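Local atomic coordinates of iron-chelator utilization protein (Thermobifida fusca TM51, PDB entry 4YHB), a protein that binds flavin-adenine dinucleotide and probably works as a reductase that releases iron from siderophores. Residues D52-W57 and L126-P131. Residues are numbered along the deposited sequence; the frame is centred on the assembly and turned at random.
With ZN (zinc ion), chain D; FAD (flavin-adenine dinucleotide), chain C.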
loop_
_atom_site.group_PDB
_atom_site.type_symbol
_atom_site.label_atom_id
_atom_site.label_comp_id
_atom_site.label_asym_id
_atom_site.label_seq_id
_atom_site.Cartn_x
_atom_site.Cartn_y
_atom_site.Cartn_z
ATOM N N ASP A 52 1.330 0.276 -7.149
ATOM C CA ASP A 52 1.752 1.653 -7.430
ATOM C C ASP A 52 1.598 2.513 -6.179
ATOM O O ASP A 52 0.614 2.390 -5.451
ATOM C CB ASP A 52 0.938 2.276 -8.561
ATOM C CG ASP A 52 1.256 1.688 -9.923
ATOM O OD1 ASP A 52 2.205 0.877 -10.040
ATOM O OD2 ASP A 52 0.553 2.072 -10.884
ATOM N N HIS A 53 2.568 3.378 -5.916
ATOM C CA HIS A 53 2.492 4.215 -4.719
ATOM C C HIS A 53 3.097 5.588 -4.948
ATOM O O HIS A 53 4.008 5.770 -5.759
ATOM C CB HIS A 53 3.184 3.532 -3.531
ATOM C CG HIS A 53 4.582 3.087 -3.829
ATOM N ND1 HIS A 53 4.856 1.930 -4.528
ATOM C CD2 HIS A 53 5.782 3.643 -3.534
ATOM C CE1 HIS A 53 6.165 1.788 -4.641
ATOM N NE2 HIS A 53 6.747 2.819 -4.056
ATOM N N VAL A 54 2.580 6.554 -4.205
ATOM C CA VAL A 54 3.062 7.922 -4.265
ATOM C C VAL A 54 3.750 8.253 -2.959
ATOM O O VAL A 54 3.633 7.511 -1.973
ATOM C CB VAL A 54 1.909 8.930 -4.506
ATOM C CG1 VAL A 54 1.325 8.741 -5.875
ATOM C CG2 VAL A 54 0.816 8.778 -3.432
ATOM N N LYS A 55 4.478 9.358 -2.946
ATOM C CA LYS A 55 4.914 9.939 -1.690
ATOM C C LYS A 55 4.002 11.115 -1.402
ATOM O O LYS A 55 3.865 12.027 -2.221
ATOM C CB LYS A 55 6.387 10.384 -1.742
ATOM C CG LYS A 55 7.397 9.266 -1.475
ATOM C CD LYS A 55 8.806 9.660 -1.934
ATOM C CE LYS A 55 9.851 8.761 -1.294
ATOM N NZ LYS A 55 9.581 7.310 -1.514
ATOM N N LEU A 56 3.362 11.081 -0.243
ATOM C CA LEU A 56 2.536 12.188 0.202
ATOM C C LEU A 56 3.337 13.107 1.101
ATOM O O LEU A 56 4.017 12.655 2.030
ATOM C CB LEU A 56 1.289 11.675 0.951
ATOM C CG LEU A 56 0.348 10.829 0.092
ATOM C CD1 LEU A 56 -0.897 10.420 0.891
ATOM C CD2 LEU A 56 -0.051 11.562 -1.195
ATOM N N TRP A 57 3.219 14.404 0.848
ATOM C CA TRP A 57 3.961 15.416 1.588
ATOM C C TRP A 57 3.017 16.190 2.500
ATOM O O TRP A 57 2.099 16.870 2.035
ATOM C CB TRP A 57 4.697 16.362 0.611
ATOM C CG TRP A 57 5.815 15.675 -0.141
ATOM C CD1 TRP A 57 5.710 14.572 -0.944
ATOM C CD2 TRP A 57 7.203 16.053 -0.165
ATOM N NE1 TRP A 57 6.949 14.240 -1.461
ATOM C CE2 TRP A 57 7.876 15.129 -0.995
ATOM C CE3 TRP A 57 7.937 17.087 0.427
ATOM C CZ2 TRP A 57 9.252 15.209 -1.247
ATOM C CZ3 TRP A 57 9.306 17.160 0.180
ATOM C CH2 TRP A 57 9.943 16.224 -0.649
ATOM N N LEU A 126 -2.425 18.099 0.140
ATOM C CA LEU A 126 -1.190 17.346 0.268
ATOM C C LEU A 126 -0.352 17.491 -0.985
ATOM O O LEU A 126 -0.887 17.528 -2.095
ATOM C CB LEU A 126 -1.477 15.860 0.512
ATOM C CG LEU A 126 -2.176 15.479 1.817
ATOM C CD1 LEU A 126 -2.437 13.963 1.839
ATOM C CD2 LEU A 126 -1.326 15.914 3.002
ATOM N N GLY A 127 0.960 17.552 -0.806
ATOM C CA GLY A 127 1.871 17.396 -1.926
ATOM C C GLY A 127 1.857 15.932 -2.340
ATOM O O GLY A 127 1.837 15.031 -1.493
ATOM N N VAL A 128 1.843 15.683 -3.643
ATOM C CA VAL A 128 1.812 14.317 -4.148
ATOM C C VAL A 128 2.938 14.114 -5.149
ATOM O O VAL A 128 2.965 14.751 -6.220
ATOM C CB VAL A 128 0.455 13.984 -4.799
ATOM C CG1 VAL A 128 0.458 12.552 -5.314
ATOM C CG2 VAL A 128 -0.686 14.198 -3.784
ATOM N N LEU A 129 3.882 13.243 -4.797
ATOM C CA LEU A 129 5.017 12.969 -5.678
ATOM C C LEU A 129 4.984 11.534 -6.206
ATOM O O LEU A 129 4.842 10.575 -5.438
ATOM C CB LEU A 129 6.338 13.245 -4.947
ATOM C CG LEU A 129 7.626 13.011 -5.753
ATOM C CD1 LEU A 129 7.731 14.015 -6.912
ATOM C CD2 LEU A 129 8.839 13.111 -4.839
ATOM N N GLY A 130 5.120 11.387 -7.524
ATOM C CA GLY A 130 5.079 10.077 -8.139
ATOM C C GLY A 130 3.700 9.677 -8.643
ATOM O O GLY A 130 2.824 10.528 -8.761
ATOM N N PRO A 131 3.490 8.378 -8.924
ATOM C CA PRO A 131 4.417 7.260 -8.717
ATOM C C PRO A 131 5.659 7.399 -9.584
ATOM O O PRO A 131 5.564 7.978 -10.655
ATOM C CB PRO A 131 3.606 6.032 -9.151
ATOM C CG PRO A 131 2.193 6.479 -9.165
ATOM C CD PRO A 131 2.236 7.925 -9.542
HETATM ZN ZN ZN D . 8.919 2.790 -3.940
HETATM P PA FAD C . 6.165 7.386 10.789
HETATM O O1A FAD C . 6.710 8.776 11.143
HETATM O O2A FAD C . 6.838 6.811 9.485
HETATM O O5B FAD C . 6.599 6.372 11.964
HETATM C C5B FAD C . 6.492 6.748 13.289
HETATM C C4B FAD C . 6.318 5.490 14.163
HETATM O O4B FAD C . 5.080 4.868 13.949
HETATM C C3B FAD C . 7.348 4.471 13.916
HETATM O O3B FAD C . 7.663 3.926 15.156
HETATM C C2B FAD C . 6.704 3.506 13.091
HETATM O O2B FAD C . 7.160 2.172 13.286
HETATM C C1B FAD C . 5.298 3.565 13.520
HETATM N N9A FAD C . 4.318 3.256 12.487
HETATM C C8A FAD C . 4.361 3.625 11.189
HETATM N N7A FAD C . 3.264 3.162 10.574
HETATM C C5A FAD C . 2.502 2.532 11.497
HETATM C C6A FAD C . 1.276 1.867 11.456
HETATM N N6A FAD C . 0.556 1.785 10.234
HETATM N N1A FAD C . 0.780 1.320 12.579
HETATM C C2A FAD C . 1.455 1.402 13.746
HETATM N N3A FAD C . 2.631 2.032 13.820
HETATM C C4A FAD C . 3.172 2.585 12.711
HETATM N N1 FAD C . 0.313 2.832 4.774
HETATM C C2 FAD C . -1.003 3.045 4.729
HETATM O O2 FAD C . -1.611 3.312 5.755
HETATM N N3 FAD C . -1.632 2.964 3.517
HETATM C C4 FAD C . -0.962 2.676 2.381
HETATM O O4 FAD C . -1.581 2.626 1.327
HETATM C C4X FAD C . 0.413 2.438 2.400
HETATM N N5 FAD C . 1.150 2.132 1.271
HETATM C C5X FAD C . 2.486 1.934 1.367
HETATM C C6 FAD C . 3.237 1.632 0.226
HETATM C C7 FAD C . 4.469 1.448 0.300
HETATM C C7M FAD C . 5.184 1.122 -1.025
HETATM C C8 FAD C . 5.175 1.508 1.320
HETATM C C8M FAD C . 6.657 1.261 1.358
HETATM C C9 FAD C . 4.596 1.794 2.527
HETATM C C9A FAD C . 3.102 2.058 2.712
HETATM N N10 FAD C . 2.373 2.339 3.780
HETATM C C10 FAD C . 1.040 2.532 3.666
HETATM C "C1'" FAD C . 3.023 2.431 5.105
HETATM C "C2'" FAD C . 3.364 3.837 5.492
HETATM O "O2'" FAD C . 4.247 4.362 4.582
HETATM C "C3'" FAD C . 3.978 3.807 6.936
HETATM O "O3'" FAD C . 3.043 3.194 7.766
HETATM C "C4'" FAD C . 4.470 5.132 7.454
HETATM O "O4'" FAD C . 5.382 4.930 8.449
HETATM C "C5'" FAD C . 3.353 6.012 8.039
HETATM O "O5'" FAD C . 3.736 7.357 8.196
HETATM P P FAD C . 3.658 7.941 9.662
HETATM O O1P FAD C . 4.195 9.377 9.467
HETATM O O2P FAD C . 2.220 7.600 10.138
HETATM O O3P FAD C . 4.569 7.490 10.872
HETATM O O HOH W 1 8.992 1.275 -5.505
HETATM O O HOH W 2 8.983 4.363 -5.582
HETATM O O HOH W 3 8.822 4.448 -2.529
#
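Lys55 and Leu129 exchange two backbone hydrogen bonds as a hydrogen-bonded antiparallel pair: Lys55 N to Leu129 O and Leu129 N to Lys55 O, each 2.8 Å and nearly straight. Trp57 and Gly127 form the next such pair; Trp57 N reaches Gly127 O at 2.8 Å, whereas the return bond from Gly127 N to Trp57 O is longer and more bent. Lys55, partly exposed, sends its amine to a salt bridge with Asp88. With no side chain on Gly127, Trp57 CB settles 3.9 Å from Gly127 CA. The indole of Trp57 runs alongside Leu129, its NE1 3.7 Å from Leu129 CB; that buried nitrogen has no polar partner. On the face turned into the barrel, compact apolar side chains suit the buried interior: Leu56 sets CD2 3.7 Å from Val128 CG2 and CD1 against Leu126 CD1. Val54 CG1, held anti to its carbonyl carbon (chi1 -67°), touches both Val128 CG1 and Pro131 CD; Pro131, joined to Gly130 by a cis peptide bond, lies just beyond the last bridged pair. His53 binds zinc through NE2 with His265, His266 and three waters, while the flavin methyl C7M sits over the centre of the His53 imidazole, 3.5 Å from His53 CG. Strand 53-57 is flanked by 125-129 and 86-95 in the six-stranded antiparallel FAD-binding barrel, where Val54 meets Ile103 and Leu56 meets Phe105 of strand 100-106.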